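PDB 5IRB: RTX-adhesin from Marinomonas primoryensis, which helps bind its Antarctic bacterium to diatoms and ice as a calcium-binding adhesin, this chain being a piece of three beta-sandwich domains in series. Local coordinates for residues T108-T113 with G141-A146; A112-N117 with V186-Q191; V217-I222 with G306-T311. All coordinates share one frame; numbering follows the deposited sequence.

Contact 1. Residues T108-T113 with G141-A146; sequences TSSRAT and GLDASA
Ser110 meets Asp143 just before strand 112-116 pairs with the end of strand 133-142, an antiparallel pairing that ends where the chain leaves strand 133-142 through a type II' beta turn from Gly141 to Ala144. The CB of Ser110 lies 3.4 Å from Asp143 OD2, while its hydroxyl is hydrogen-bonded to Asp192 outside the contact. Arg111 is gripped through its backbone at both ends: its N donates to Asp143 OD2 on the anti side of the carboxylate, and its O takes the Asp143 N-H at 2.8 Å. With CG of Asp143 anti to its own carbonyl carbon (chi1 -67°), the carboxylate folds back to that amide. The Arg111 guanidinium, at this exposed edge, carries Leu142 CD1 over the centre of one face, 3.7 Å from CZ. The Ala112 methyl touches Ala144 CB at 4.0 Å. Thr113 forms a hydrogen-bonded pair with Gly141, Gly141 N donating a hydrogen bond to Thr113 O at 2.9 Å, and Thr113 CG2 packs on Leu142 CD1 at 3.6 Å. Gly141 O accepts two hydrogen bonds, one from Thr113 N at 3.2 Å and one from Ala144 N within the turn, which approach from opposite faces of the carbonyl plane.

Contact 2. Residues A112-N117 with V186-Q191; sequences ATIRVN and VSVTGQ. With CA (calcium ion), chain I.
Strands 112-116 and 186-191 run roughly antiparallel, at 149° between their directions, and their axes come no closer than 7.0 Å, so that every contact involves a side chain and no hydrogen bond crosses the gap. Ile114 stands at the middle of the interface. Its CG1 branch extends anti to the backbone N (chi1 -177°), which carries CD1 across to Val186 CG1 at 3.5 Å, the two side chains meeting at about a right angle. Ile114 CD1 also lies 3.9 Å from Ser187 C. Val188 answers from the other strand with CG1, which sits between its backbone N and carbonyl carbon and reaches Ile114 CB at 4.0 Å. Val188 CG1 also abuts Thr113 O at 3.8 Å and, more distantly, the methyl of Ala112. The packing is that of a beta sandwich: strand 112-116 edges a three-stranded antiparallel sheet, strand 183-191 belongs to the five-stranded mixed sheet, and their inward residues form part of the core between the two. Trp169, from the first sheet, touches Ile114, Val116 and Val186 alike. At the far end Val116 and Val186 meet obliquely, CG2 against CG2 at 3.6 Å. The alternate residues Thr113, Arg115, Ser187 and Thr189 direct their CB atoms away from the opposing strand. Beyond the apolar core, strand 186-191 ends at a calcium ion, bound by Gln191 O at 2.2 Å and by five waters; one of these, water 1, also accepts the Gln191 N-H at 2.7 Å.

Contact 3. Residues V217-I222 with G306-T311; sequences VTVNAI and GSSTHT. With CA (calcium ion), chain E.
Val217 and Gly306 bring strands 216-219 and 301-312 together across the edge of a beta sandwich, where the two sheets of the last sandwich of this chain converge. The segments 217-219 and 306-309 run nearly parallel, 13° apart, yet no direct hydrogen bond joins them. The close packing begins at Gly306, whose CA makes a C-H...O contact with Val217 O at 3.3 Å; having no side chain, Gly306 lets the two backbones come this close. Val219 lays CB and CG1 against Ser308 CB, both at 3.7 Å. Farther along, Ile222 crosses His310 obliquely. Its CG1 lies beside His310 CB at 3.6 Å, and its CG2 makes a CH-pi contact over the imidazole face, 4.2 Å from the centroid and displaced toward the rim. The ring is positioned by NE2, hydrogen-bonded to Leu282 O, and by a chi1 of 62° that sets CG between the backbone N and the carbonyl carbon. Phe288 and Ile228 add to the apolar surroundings of Ile222.

The other side of the contact is filled by water and metal. Water 6 donates to both Val219 O and Ser307 O, standing in for a direct bond between the strands, and water 7 links Val219 N to Ser307 O, weakly at the latter. The Ser308 hydroxyl, anti to its backbone N, pairs with water 8; that water donates to Asn220 O and binds the calcium ion. Asp226, a further ligand of this ion, also accepts from Ile222 N and so ties the loop after strand 216-219 to the site. Four waters coordinate the metal, and strand 301-312 supplies a backbone ligand, Thr309 O, at 2.3 Å.

Overall arrangement
Contacts 1 and 2 share Ala112 and Thr113 and use different sides of strand 112-116: in contact 1 its edge pairs with a neighbour in the same sheet, and in contact 2 its inward side chains pack on the facing sheet. They touch where Ala144 CB meets Val188 CG2. Contact 1 is largely a surface contact, held by backbone bonds and a carboxylate, whereas contact 2 is partly buried and apolar. Contact 3 lies about 60 Å from contact 2 between centres, in the last sandwich of this chain. It too joins a three-stranded to a five-stranded sheet, but through strand segments running nearly parallel, without direct hydrogen bonds, and its buried packing borders on calcium-bound water.

Contact 1. Residues T108-T113 with G141-A146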
# COMPACT_ATOMS: atom_id res chain seq x y z
N THR A 108 -3.84 -15.60 19.33
CA THR A 108 -3.53 -16.51 18.24
C THR A 108 -3.48 -15.84 16.87
O THR A 108 -3.08 -16.47 15.89
CB THR A 108 -4.57 -17.62 18.17
OG1 THR A 108 -5.86 -17.01 18.09
CG2 THR A 108 -4.51 -18.51 19.43
N SER A 109 -3.87 -14.57 16.79
CA SER A 109 -3.60 -13.77 15.60
C SER A 109 -3.54 -12.28 15.89
O SER A 109 -3.83 -11.83 17.00
CB SER A 109 -4.64 -14.05 14.51
OG SER A 109 -5.94 -13.71 14.97
N SER A 110 -3.15 -11.52 14.87
CA SER A 110 -3.05 -10.07 14.96
C SER A 110 -3.50 -9.51 13.62
O SER A 110 -3.60 -10.24 12.64
CB SER A 110 -1.63 -9.61 15.31
OG SER A 110 -1.38 -9.77 16.70
N ARG A 111 -3.80 -8.22 13.59
CA ARG A 111 -4.32 -7.62 12.35
C ARG A 111 -3.37 -6.55 11.88
O ARG A 111 -2.89 -5.73 12.66
CB ARG A 111 -5.70 -7.02 12.56
CG ARG A 111 -6.76 -8.03 12.97
CD ARG A 111 -7.95 -7.33 13.63
NE ARG A 111 -8.69 -6.63 12.59
CZ ARG A 111 -9.31 -5.46 12.73
NH1 ARG A 111 -9.34 -4.84 13.91
NH2 ARG A 111 -9.94 -4.94 11.68
N ALA A 112 -3.11 -6.57 10.58
CA ALA A 112 -2.22 -5.60 9.95
C ALA A 112 -2.94 -4.97 8.77
O ALA A 112 -3.59 -5.67 7.99
CB ALA A 112 -0.95 -6.26 9.49
N THR A 113 -2.82 -3.66 8.64
CA THR A 113 -3.41 -2.98 7.50
C THR A 113 -2.30 -2.31 6.68
O THR A 113 -1.21 -2.06 7.18
CB THR A 113 -4.45 -1.93 7.91
OG1 THR A 113 -3.83 -0.92 8.72
CG2 THR A 113 -5.63 -2.57 8.66
N GLY A 141 -0.87 -0.00 9.25
CA GLY A 141 -1.61 0.29 10.47
C GLY A 141 -1.88 -0.92 11.35
O GLY A 141 -1.44 -2.03 11.05
N LEU A 142 -2.70 -0.69 12.37
CA LEU A 142 -3.02 -1.67 13.40
C LEU A 142 -1.75 -2.29 13.97
O LEU A 142 -0.90 -1.56 14.49
CB LEU A 142 -3.97 -2.74 12.85
CG LEU A 142 -5.33 -2.17 12.42
CD1 LEU A 142 -6.33 -3.27 12.13
CD2 LEU A 142 -5.91 -1.16 13.45
N ASP A 143 -1.62 -3.62 13.91
CA ASP A 143 -0.48 -4.31 14.52
C ASP A 143 0.78 -4.41 13.65
O ASP A 143 1.77 -4.95 14.09
CB ASP A 143 -0.89 -5.72 14.97
CG ASP A 143 -1.90 -5.70 16.12
OD1 ASP A 143 -1.80 -4.81 17.01
OD2 ASP A 143 -2.84 -6.53 16.09
N ALA A 144 0.72 -3.90 12.42
CA ALA A 144 1.91 -3.79 11.57
C ALA A 144 2.95 -2.88 12.24
O ALA A 144 2.60 -2.00 13.01
CB ALA A 144 1.53 -3.24 10.17
N SER A 145 4.24 -3.11 11.98
CA SER A 145 5.27 -2.45 12.77
C SER A 145 6.41 -1.96 11.92
O SER A 145 6.71 -2.56 10.90
CB SER A 145 5.83 -3.41 13.83
OG SER A 145 4.79 -4.17 14.41
N ALA A 146 7.07 -0.90 12.37
CA ALA A 146 8.38 -0.51 11.90
C ALA A 146 9.22 -1.75 11.72
O ALA A 146 9.27 -2.61 12.60
CB ALA A 146 9.05 0.44 12.89

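Contact 2. Residues A112-N117 with V186-Q191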
# COMPACT_ATOMS: atom_id res chain seq x y z
N ALA A 112 -3.11 -6.57 10.58
CA ALA A 112 -2.22 -5.60 9.95
C ALA A 112 -2.94 -4.97 8.77
O ALA A 112 -3.59 -5.67 7.99
CB ALA A 112 -0.95 -6.26 9.49
N THR A 113 -2.82 -3.66 8.64
CA THR A 113 -3.41 -2.98 7.50
C THR A 113 -2.30 -2.31 6.68
O THR A 113 -1.21 -2.06 7.18
CB THR A 113 -4.45 -1.93 7.91
OG1 THR A 113 -3.83 -0.92 8.72
CG2 THR A 113 -5.63 -2.57 8.66
N ILE A 114 -2.63 -1.93 5.44
CA ILE A 114 -1.70 -1.18 4.58
C ILE A 114 -2.53 -0.32 3.63
O ILE A 114 -3.60 -0.73 3.18
CB ILE A 114 -0.73 -2.13 3.82
CG1 ILE A 114 0.28 -1.34 2.97
CG2 ILE A 114 -1.51 -3.14 3.00
CD1 ILE A 114 1.47 -2.16 2.52
N ARG A 115 -2.09 0.92 3.43
CA ARG A 115 -2.66 1.73 2.35
C ARG A 115 -1.53 2.22 1.42
O ARG A 115 -0.36 2.35 1.84
CB ARG A 115 -3.45 2.92 2.92
CG ARG A 115 -2.59 3.94 3.65
CD ARG A 115 -3.41 4.99 4.39
NE ARG A 115 -2.65 6.23 4.60
CZ ARG A 115 -2.35 6.76 5.79
NH1 ARG A 115 -1.65 7.89 5.85
NH2 ARG A 115 -2.75 6.17 6.92
N VAL A 116 -1.90 2.49 0.18
CA VAL A 116 -0.99 3.01 -0.84
C VAL A 116 -1.52 4.35 -1.35
O VAL A 116 -2.69 4.47 -1.72
CB VAL A 116 -0.83 2.04 -2.01
CG1 VAL A 116 0.14 2.60 -3.06
CG2 VAL A 116 -0.33 0.69 -1.51
N ASN A 117 -0.64 5.36 -1.30
CA ASN A 117 -0.93 6.70 -1.78
C ASN A 117 -1.12 6.74 -3.30
O ASN A 117 -0.86 5.76 -4.00
CB ASN A 117 0.21 7.66 -1.38
CG ASN A 117 0.41 7.75 0.13
OD1 ASN A 117 -0.55 7.86 0.89
ND2 ASN A 117 1.66 7.70 0.56
N VAL A 186 -0.23 -4.72 -2.95
CA VAL A 186 0.85 -4.37 -2.03
C VAL A 186 0.60 -5.05 -0.68
O VAL A 186 -0.52 -4.99 -0.17
CB VAL A 186 0.93 -2.85 -1.84
CG1 VAL A 186 2.08 -2.49 -0.94
CG2 VAL A 186 1.13 -2.18 -3.21
N SER A 187 1.62 -5.68 -0.11
CA SER A 187 1.45 -6.38 1.17
C SER A 187 2.46 -5.97 2.21
O SER A 187 3.59 -5.59 1.89
CB SER A 187 1.58 -7.88 0.99
OG SER A 187 0.60 -8.37 0.11
N VAL A 188 2.07 -6.18 3.47
CA VAL A 188 2.96 -5.98 4.59
C VAL A 188 2.91 -7.29 5.36
O VAL A 188 1.85 -7.84 5.62
CB VAL A 188 2.56 -4.78 5.51
CG1 VAL A 188 1.12 -4.89 6.06
CG2 VAL A 188 3.54 -4.67 6.66
N THR A 189 4.08 -7.82 5.68
CA THR A 189 4.14 -9.04 6.46
C THR A 189 5.03 -8.84 7.68
O THR A 189 5.94 -8.01 7.67
CB THR A 189 4.66 -10.19 5.59
OG1 THR A 189 5.98 -9.85 5.16
CG2 THR A 189 3.79 -10.35 4.35
N GLY A 190 4.77 -9.60 8.73
CA GLY A 190 5.60 -9.54 9.91
C GLY A 190 5.13 -10.52 10.97
O GLY A 190 4.39 -11.44 10.66
N GLN A 191 5.51 -10.27 12.21
CA GLN A 191 5.17 -11.20 13.29
C GLN A 191 4.79 -10.44 14.56
O GLN A 191 5.46 -9.49 14.93
CB GLN A 191 6.39 -12.07 13.56
CG GLN A 191 6.13 -13.48 13.91
CD GLN A 191 7.44 -14.25 14.04
OE1 GLN A 191 7.99 -14.39 15.13
NE2 GLN A 191 7.95 -14.72 12.91
CA CA I . 7.10 -8.03 15.18
O HOH W 1 7.06 -8.18 12.76
O HOH W 2 6.34 -7.62 17.66
O HOH W 3 8.96 -9.65 14.94
O HOH W 4 8.08 -6.08 15.11
O HOH W 5 5.20 -6.58 14.94

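Contact 3. Residues V217-I222 with G306-T311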
# COMPACT_ATOMS: atom_id res chain seq x y z
N VAL A 217 -5.65 22.51 -37.26
CA VAL A 217 -5.29 23.91 -37.39
C VAL A 217 -5.36 24.33 -38.84
O VAL A 217 -4.88 23.61 -39.72
CB VAL A 217 -3.88 24.13 -36.84
CG1 VAL A 217 -3.34 25.49 -37.24
CG2 VAL A 217 -3.91 24.00 -35.32
N THR A 218 -5.97 25.48 -39.10
CA THR A 218 -6.05 26.03 -40.46
C THR A 218 -5.51 27.46 -40.48
O THR A 218 -5.49 28.13 -39.45
CB THR A 218 -7.51 26.04 -40.98
OG1 THR A 218 -8.31 26.97 -40.23
CG2 THR A 218 -8.15 24.66 -40.88
N VAL A 219 -5.08 27.93 -41.67
CA VAL A 219 -4.71 29.33 -41.85
C VAL A 219 -5.60 29.93 -42.95
O VAL A 219 -5.69 29.38 -44.05
CB VAL A 219 -3.22 29.50 -42.23
CG1 VAL A 219 -2.84 30.97 -42.37
CG2 VAL A 219 -2.30 28.76 -41.21
N ASN A 220 -6.21 31.08 -42.67
CA ASN A 220 -7.02 31.74 -43.67
C ASN A 220 -6.16 32.34 -44.78
O ASN A 220 -4.94 32.33 -44.69
CB ASN A 220 -7.87 32.85 -43.03
CG ASN A 220 -8.80 32.32 -41.95
OD1 ASN A 220 -9.35 31.22 -42.08
ND2 ASN A 220 -8.96 33.08 -40.87
N ALA A 221 -6.81 32.86 -45.80
CA ALA A 221 -6.16 33.57 -46.88
C ALA A 221 -5.29 34.70 -46.33
O ALA A 221 -5.64 35.34 -45.33
CB ALA A 221 -7.22 34.12 -47.87
N ILE A 222 -4.15 34.92 -46.98
CA ILE A 222 -3.24 35.98 -46.56
C ILE A 222 -3.68 37.26 -47.24
O ILE A 222 -3.41 37.47 -48.42
CB ILE A 222 -1.79 35.63 -46.91
CG1 ILE A 222 -1.44 34.22 -46.42
CG2 ILE A 222 -0.83 36.71 -46.38
CD1 ILE A 222 -1.74 33.97 -44.97
N GLY A 306 -0.96 23.47 -39.00
CA GLY A 306 -1.63 23.85 -40.23
C GLY A 306 -0.66 24.61 -41.13
O GLY A 306 0.18 25.38 -40.66
N SER A 307 -0.76 24.37 -42.44
CA SER A 307 0.23 24.87 -43.37
C SER A 307 -0.42 25.88 -44.33
O SER A 307 -1.60 25.75 -44.64
CB SER A 307 0.85 23.70 -44.14
OG SER A 307 1.72 22.95 -43.29
N SER A 308 0.33 26.90 -44.74
CA SER A 308 -0.22 27.99 -45.53
C SER A 308 0.72 28.34 -46.66
O SER A 308 1.93 28.23 -46.50
CB SER A 308 -0.48 29.24 -44.69
OG SER A 308 -1.01 30.29 -45.49
N THR A 309 0.14 28.78 -47.77
CA THR A 309 0.88 29.31 -48.90
C THR A 309 0.20 30.57 -49.39
O THR A 309 -1.02 30.68 -49.33
CB THR A 309 0.96 28.31 -50.07
OG1 THR A 309 -0.37 27.87 -50.40
CG2 THR A 309 1.81 27.09 -49.69
N HIS A 310 0.98 31.52 -49.88
CA HIS A 310 0.41 32.67 -50.57
C HIS A 310 1.36 33.13 -51.65
O HIS A 310 2.49 32.64 -51.73
CB HIS A 310 0.12 33.82 -49.59
CG HIS A 310 1.33 34.35 -48.91
ND1 HIS A 310 1.87 33.78 -47.76
CD2 HIS A 310 2.14 35.40 -49.20
CE1 HIS A 310 2.91 34.45 -47.38
NE2 HIS A 310 3.12 35.44 -48.24
N THR A 311 0.90 34.05 -52.50
CA THR A 311 1.72 34.66 -53.53
C THR A 311 1.92 36.16 -53.28
O THR A 311 1.26 36.76 -52.42
CB THR A 311 1.12 34.40 -54.93
OG1 THR A 311 -0.22 34.89 -54.95
CG2 THR A 311 1.07 32.89 -55.21
CA CA E . -3.28 30.83 -48.95
O HOH W 6 -3.86 27.58 -45.51
O HOH W 7 -4.85 25.72 -43.68
O HOH W 8 -3.10 31.17 -46.45
O HOH W 9 -2.91 28.69 -47.67
O HOH W 10 -3.03 28.95 -50.54
O HOH W 11 -5.79 30.44 -48.72